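Local coordinates for lipoprotein (Bacillus anthracis, PDB 4JG9) that is of unknown function but is a putative lipoprotein that may bind lipid, built almost wholly from beta strands and loops and carrying a DUF4871 domain, at residues S43-H46 against L47-K51; S60-E64 against K65-K69; I75-D79 against S80-A84. All blocks are in the same frame, centred on the assembly; numbering follows the deposited sequence.

Interaction 1 sits in the loop ahead of strand 60-63, on the opposite side of the chain's centre from the other two: its centre lies about 29 Å from that of interaction 2 and about 23 Å from that of interaction 3, and it touches neither. Interactions 2 and 3 are neighbours, with centres about 11 Å apart, because strands 66-69 and 75-78 lie side by side in the same antiparallel sheet. Two ties join them: the backbone pairing, in which Met77 N approaches Lys69 O to 2.7 Å, and probably a hydrogen bond between Asp79 OD2 and Ser60 OG, modelled rather short. The chain therefore runs from a surface turn, through a projecting hairpin, into the third strand of the sheet.

Interaction 1: S43-H46 against L47-K51; sequences SFFH and LSVLK
The Phe45 ring packs on Leu47 and Val49, and the His46 carbonyl takes the opening bond of the turn, in a local contact where Phe45 and His46, both extended, run into a 3-10 turn at the surface, ahead of strand 60-63. The first torsion of Phe45 turns CG to the side opposite the backbone N (chi1 168°), which sends the ring forward along the chain, toward Leu47 and Val49. Its far end meets two residues of the turn. CZ of Phe45 is 3.9 Å from CD2 of Leu47, and CE1 of Phe45 is 3.9 Å from CG2 of Val49, the valine methyl coming in obliquely. The backbone N of Leu47 stands over one face of the ring, displaced toward the rim.

The turn opens with a weak hydrogen bond from Val49 N to His46 O, long at 3.4 Å though nearly straight at 171°. CG2 of Val49 crowds that same carbonyl oxygen, at 3.2 Å from His46 O. One step on, the bond from Leu50 N to Leu47 O is shorter, 2.8 Å. Beyond the turn, the buried Phe45 ring also rests on Ile107 and Leu109 of strand 102-110 and on Tyr160 of strand 153-161, and Val49 touches Tyr160 too. The opening backbone bond is thus weak, while the apolar contacts of the Phe45 ring join the turn to strands 102-110 and 153-161.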
# COMPACT_ATOMS: atom_id res chain seq x y z
N SER A 43 -7.19 4.26 -7.05
CA SER A 43 -8.45 4.38 -7.79
C SER A 43 -8.31 4.07 -9.28
O SER A 43 -9.31 3.79 -9.93
CB SER A 43 -9.03 5.77 -7.61
OG SER A 43 -8.22 6.71 -8.28
N PHE A 44 -7.10 4.14 -9.81
CA PHE A 44 -6.89 3.84 -11.23
C PHE A 44 -6.70 2.36 -11.49
O PHE A 44 -6.56 1.93 -12.63
CB PHE A 44 -5.74 4.66 -11.85
CG PHE A 44 -4.44 4.58 -11.08
CD1 PHE A 44 -3.53 3.56 -11.33
CD2 PHE A 44 -4.13 5.54 -10.12
CE1 PHE A 44 -2.31 3.49 -10.62
CE2 PHE A 44 -2.93 5.49 -9.42
CZ PHE A 44 -2.01 4.46 -9.67
N PHE A 45 -6.76 1.55 -10.44
CA PHE A 45 -6.64 0.12 -10.62
C PHE A 45 -7.99 -0.55 -10.68
O PHE A 45 -8.83 -0.35 -9.81
CB PHE A 45 -5.82 -0.53 -9.51
CG PHE A 45 -5.92 -2.02 -9.52
CD1 PHE A 45 -5.16 -2.77 -10.38
CD2 PHE A 45 -6.79 -2.67 -8.67
CE1 PHE A 45 -5.25 -4.14 -10.40
CE2 PHE A 45 -6.89 -4.04 -8.68
CZ PHE A 45 -6.11 -4.78 -9.55
N HIS A 46 -8.20 -1.35 -11.71
CA HIS A 46 -9.42 -2.11 -11.87
C HIS A 46 -9.06 -3.55 -12.13
O HIS A 46 -8.06 -3.84 -12.76
CB HIS A 46 -10.25 -1.57 -13.03
CG HIS A 46 -10.47 -0.09 -12.98
ND1 HIS A 46 -11.29 0.51 -12.05
CD2 HIS A 46 -9.97 0.91 -13.74
CE1 HIS A 46 -11.29 1.82 -12.24
NE2 HIS A 46 -10.49 2.09 -13.26
N LEU A 47 -9.88 -4.45 -11.63
CA LEU A 47 -9.64 -5.87 -11.79
C LEU A 47 -9.66 -6.30 -13.24
O LEU A 47 -9.06 -7.29 -13.62
CB LEU A 47 -10.62 -6.69 -10.96
CG LEU A 47 -10.19 -6.91 -9.52
CD1 LEU A 47 -11.20 -7.76 -8.77
CD2 LEU A 47 -8.82 -7.56 -9.49
N SER A 48 -10.40 -5.57 -14.06
CA SER A 48 -10.53 -5.97 -15.46
C SER A 48 -9.19 -6.16 -16.17
O SER A 48 -9.15 -6.82 -17.20
CB SER A 48 -11.40 -4.99 -16.24
OG SER A 48 -10.85 -3.68 -16.21
N VAL A 49 -8.10 -5.59 -15.64
CA VAL A 49 -6.79 -5.80 -16.26
C VAL A 49 -6.37 -7.26 -16.18
O VAL A 49 -5.48 -7.69 -16.91
CB VAL A 49 -5.65 -4.94 -15.65
CG1 VAL A 49 -5.88 -3.47 -15.95
CG2 VAL A 49 -5.53 -5.18 -14.15
N LEU A 50 -7.01 -8.03 -15.30
CA LEU A 50 -6.71 -9.45 -15.18
C LEU A 50 -7.32 -10.30 -16.30
O LEU A 50 -6.96 -11.47 -16.44
CB LEU A 50 -7.23 -10.00 -13.85
CG LEU A 50 -6.59 -9.49 -12.57
CD1 LEU A 50 -7.21 -10.20 -11.37
CD2 LEU A 50 -5.09 -9.71 -12.61
N LYS A 51 -8.25 -9.71 -17.06
CA LYS A 51 -9.10 -10.48 -17.96
C LYS A 51 -8.40 -11.42 -18.96
O LYS A 51 -8.77 -12.58 -19.10
CB LYS A 51 -10.10 -9.57 -18.70
CG LYS A 51 -9.44 -8.62 -19.71
CD LYS A 51 -10.44 -7.73 -20.44
CE LYS A 51 -9.73 -6.90 -21.52
NZ LYS A 51 -10.66 -6.29 -22.50

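Interaction 2: S60-E64 against K65-K69; sequences SFIQE and KIPLK
Strands 60-63 and 66-69 form an antiparallel hairpin closed by a type I' turn from Gln63 to Ile66, with Phe61 opposite Leu68 and Gln63 opposite Ile66 as hydrogen-bonded pairs. Phe61 N donates to Leu68 O at 3.0 Å, and Leu68 N returns a bond of 2.8 Å to Phe61 O. Nearer the turn, Gln63 N reaches Ile66 O at 3.0 Å, and Ile66 N bonds Gln63 O at 3.1 Å.

On the face carrying Phe61 and Leu68, CG of Phe61 is tucked between its own N and carbonyl carbon (chi1 63°), laying the ring across Leu68. CB of Leu68 makes a CH-pi contact, 4.0 Å from the centroid of the Phe61 ring, and CD2 of Leu68 lies 3.6 Å from CB of Gln63. On the other face Lys69 bends at its last torsion so that NZ donates to Ser60 OG at 2.9 Å. Ser60 OG is bonded chiefly to Asp79 OD2, and NZ also to Thr58 O. One face is apolar, a ring on a leucine; the other is polar, and the Asp79 carboxylate near Lys69 probably favours the charged amine.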
# COMPACT_ATOMS: atom_id res chain seq x y z
N SER A 60 12.11 -14.66 -21.95
CA SER A 60 13.24 -13.73 -22.03
C SER A 60 13.59 -13.43 -23.49
O SER A 60 13.41 -14.28 -24.36
CB SER A 60 14.47 -14.31 -21.34
OG SER A 60 14.21 -14.60 -19.98
N PHE A 61 14.15 -12.26 -23.73
CA PHE A 61 14.64 -11.90 -25.05
C PHE A 61 15.90 -11.06 -24.88
O PHE A 61 16.12 -10.46 -23.81
CB PHE A 61 13.59 -11.15 -25.87
CG PHE A 61 13.19 -9.83 -25.28
CD1 PHE A 61 13.79 -8.65 -25.71
CD2 PHE A 61 12.21 -9.76 -24.30
CE1 PHE A 61 13.43 -7.43 -25.16
CE2 PHE A 61 11.84 -8.53 -23.76
CZ PHE A 61 12.46 -7.37 -24.19
N ILE A 62 16.67 -10.96 -25.95
CA ILE A 62 17.91 -10.22 -25.94
C ILE A 62 17.76 -8.85 -26.56
O ILE A 62 17.26 -8.70 -27.68
CB ILE A 62 19.03 -10.96 -26.71
CG1 ILE A 62 19.29 -12.33 -26.09
CG2 ILE A 62 20.31 -10.14 -26.70
CD1 ILE A 62 19.95 -12.26 -24.71
N GLN A 63 18.22 -7.85 -25.83
CA GLN A 63 18.28 -6.50 -26.34
C GLN A 63 19.69 -6.00 -26.07
O GLN A 63 20.14 -5.98 -24.92
CB GLN A 63 17.23 -5.63 -25.65
CG GLN A 63 17.22 -4.19 -26.11
CD GLN A 63 16.02 -3.87 -26.97
OE1 GLN A 63 15.02 -4.61 -26.98
NE2 GLN A 63 16.09 -2.75 -27.68
N GLU A 64 20.40 -5.67 -27.13
CA GLU A 64 21.77 -5.20 -27.02
C GLU A 64 22.65 -6.18 -26.25
O GLU A 64 23.47 -5.77 -25.44
CB GLU A 64 21.84 -3.81 -26.40
CG GLU A 64 21.19 -2.75 -27.27
CD GLU A 64 21.81 -1.39 -27.09
OE1 GLU A 64 23.06 -1.31 -27.01
OE2 GLU A 64 21.06 -0.40 -27.05
N LYS A 65 22.46 -7.46 -26.50
CA LYS A 65 23.30 -8.50 -25.92
C LYS A 65 23.01 -8.88 -24.48
O LYS A 65 23.73 -9.68 -23.90
CB LYS A 65 24.77 -8.09 -26.06
CG LYS A 65 25.25 -8.04 -27.49
CD LYS A 65 26.62 -7.42 -27.61
CE LYS A 65 27.03 -7.30 -29.07
NZ LYS A 65 28.25 -6.46 -29.24
N ILE A 66 21.95 -8.33 -23.90
CA ILE A 66 21.61 -8.66 -22.53
C ILE A 66 20.19 -9.16 -22.40
O ILE A 66 19.30 -8.75 -23.14
CB ILE A 66 21.86 -7.50 -21.55
CG1 ILE A 66 21.00 -6.30 -21.92
CG2 ILE A 66 23.33 -7.14 -21.54
CD1 ILE A 66 20.81 -5.33 -20.78
N PRO A 67 19.98 -10.10 -21.49
CA PRO A 67 18.66 -10.70 -21.28
C PRO A 67 17.65 -9.78 -20.61
O PRO A 67 17.97 -9.12 -19.64
CB PRO A 67 18.96 -11.92 -20.41
CG PRO A 67 20.25 -11.61 -19.76
CD PRO A 67 21.03 -10.78 -20.73
N LEU A 68 16.43 -9.77 -21.13
CA LEU A 68 15.37 -8.91 -20.64
C LEU A 68 14.05 -9.65 -20.51
O LEU A 68 13.79 -10.58 -21.24
CB LEU A 68 15.18 -7.73 -21.59
CG LEU A 68 15.70 -6.36 -21.19
CD1 LEU A 68 17.06 -6.44 -20.53
CD2 LEU A 68 15.74 -5.45 -22.40
N LYS A 69 13.22 -9.21 -19.57
CA LYS A 69 11.88 -9.75 -19.43
C LYS A 69 10.84 -8.65 -19.49
O LYS A 69 10.95 -7.64 -18.80
CB LYS A 69 11.73 -10.56 -18.15
CG LYS A 69 12.06 -12.02 -18.32
CD LYS A 69 11.45 -12.86 -17.23
CE LYS A 69 11.98 -14.28 -17.29
NZ LYS A 69 11.71 -14.92 -18.60

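Interaction 3: I75-D79 against S80-A84; sequences IAMAD and SPIIA
Met77, modelled as selenomethionine, reaches Ile82 through two turns of its side chain: CG sits between the backbone N and the carbonyl carbon (chi1 53°), and the chain then bends sharply about the CG-SE bond (chi3 -98°). That last bend carries the terminal methyl toward the loop. Ile82 answers by placing CG1 beside its own backbone N, with CD1 directed back toward the strand. The two side chains approach at a slant, and their methyls make the contact, CE of Met77 lying 3.4 Å from CD1 of Ile82, which is tight for two carbons. CE of Met77 also passes 4.1 Å from the carbonyl O of Ser80.

Between these residues the chain bends at Asp79. Ser80 N lies 2.7 Å from Ala78 O, but the N-H points poorly at it (120°), so the bond is weak. OD1 of Asp79 stays near the same amide, 3.5 Å from Ser80 N, while OD2 is engaged with Ser60 of the neighbouring hairpin. The hydroxyl of Ser80 turns to the side chain of Asn88.

Met77 packs on Ile90 and Trp92 within its own sheet and on Phe169 of strand 164-173, and Ile82 rests on Ile171 and Ala173 of that same strand. The methyl contact is consistent with a place in the buried layer between the two antiparallel sheets. The bend itself, centred on Asp79, is an inverse gamma turn, here taking the chain from the end of strand 75-78 into the loop that leads to strand 88-94.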
# COMPACT_ATOMS: atom_id res chain seq x y z
N ILE A 75 8.42 -1.92 -22.59
CA ILE A 75 9.03 -1.90 -21.29
C ILE A 75 9.48 -3.29 -20.86
O ILE A 75 8.81 -4.27 -21.14
CB ILE A 75 8.08 -1.28 -20.25
CG1 ILE A 75 8.83 -0.95 -18.96
CG2 ILE A 75 6.90 -2.20 -19.99
CD1 ILE A 75 8.06 -0.03 -18.04
N ALA A 76 10.61 -3.36 -20.18
CA ALA A 76 11.13 -4.63 -19.71
C ALA A 76 12.04 -4.43 -18.51
O ALA A 76 12.49 -3.31 -18.26
CB ALA A 76 11.88 -5.34 -20.84
N MSE A 77 12.29 -5.51 -17.78
CA MSE A 77 13.27 -5.48 -16.70
C MSE A 77 14.41 -6.43 -17.02
O MSE A 77 14.27 -7.31 -17.87
CB MSE A 77 12.64 -5.87 -15.37
CG MSE A 77 11.88 -7.18 -15.42
SE MSE A 77 11.23 -7.77 -13.64
CE MSE A 77 12.70 -9.00 -13.31
N ALA A 78 15.55 -6.24 -16.37
CA ALA A 78 16.66 -7.16 -16.53
C ALA A 78 16.19 -8.56 -16.12
O ALA A 78 15.48 -8.71 -15.12
CB ALA A 78 17.84 -6.73 -15.69
N ASP A 79 16.60 -9.56 -16.88
CA ASP A 79 16.24 -10.92 -16.55
C ASP A 79 17.05 -11.33 -15.33
O ASP A 79 18.11 -11.94 -15.44
CB ASP A 79 16.50 -11.89 -17.69
CG ASP A 79 15.85 -13.24 -17.45
OD1 ASP A 79 15.36 -13.48 -16.32
OD2 ASP A 79 15.85 -14.07 -18.38
N SER A 80 16.56 -10.96 -14.16
CA SER A 80 17.26 -11.28 -12.94
C SER A 80 16.37 -12.18 -12.08
O SER A 80 15.15 -12.03 -12.09
CB SER A 80 17.60 -9.99 -12.20
OG SER A 80 18.28 -10.26 -11.00
N PRO A 81 16.98 -13.12 -11.34
CA PRO A 81 16.14 -14.02 -10.53
C PRO A 81 15.45 -13.27 -9.39
O PRO A 81 16.06 -12.44 -8.70
CB PRO A 81 17.14 -15.05 -9.99
CG PRO A 81 18.48 -14.39 -10.09
CD PRO A 81 18.42 -13.42 -11.23
N ILE A 82 14.16 -13.53 -9.24
CA ILE A 82 13.37 -12.90 -8.19
C ILE A 82 13.07 -13.90 -7.07
O ILE A 82 12.39 -14.91 -7.28
CB ILE A 82 12.07 -12.34 -8.77
CG1 ILE A 82 12.42 -11.16 -9.69
CG2 ILE A 82 11.12 -11.91 -7.68
CD1 ILE A 82 11.43 -10.97 -10.80
N ILE A 83 13.59 -13.61 -5.89
CA ILE A 83 13.45 -14.51 -4.76
C ILE A 83 12.43 -13.91 -3.80
O ILE A 83 12.61 -12.78 -3.36
CB ILE A 83 14.79 -14.71 -4.04
CG1 ILE A 83 15.91 -15.02 -5.04
CG2 ILE A 83 14.70 -15.82 -3.04
CD1 ILE A 83 15.71 -16.29 -5.76
N ALA A 84 11.40 -14.67 -3.45
CA ALA A 84 10.36 -14.14 -2.57
C ALA A 84 10.98 -13.67 -1.27
O ALA A 84 11.90 -14.32 -0.76
CB ALA A 84 9.27 -15.16 -2.31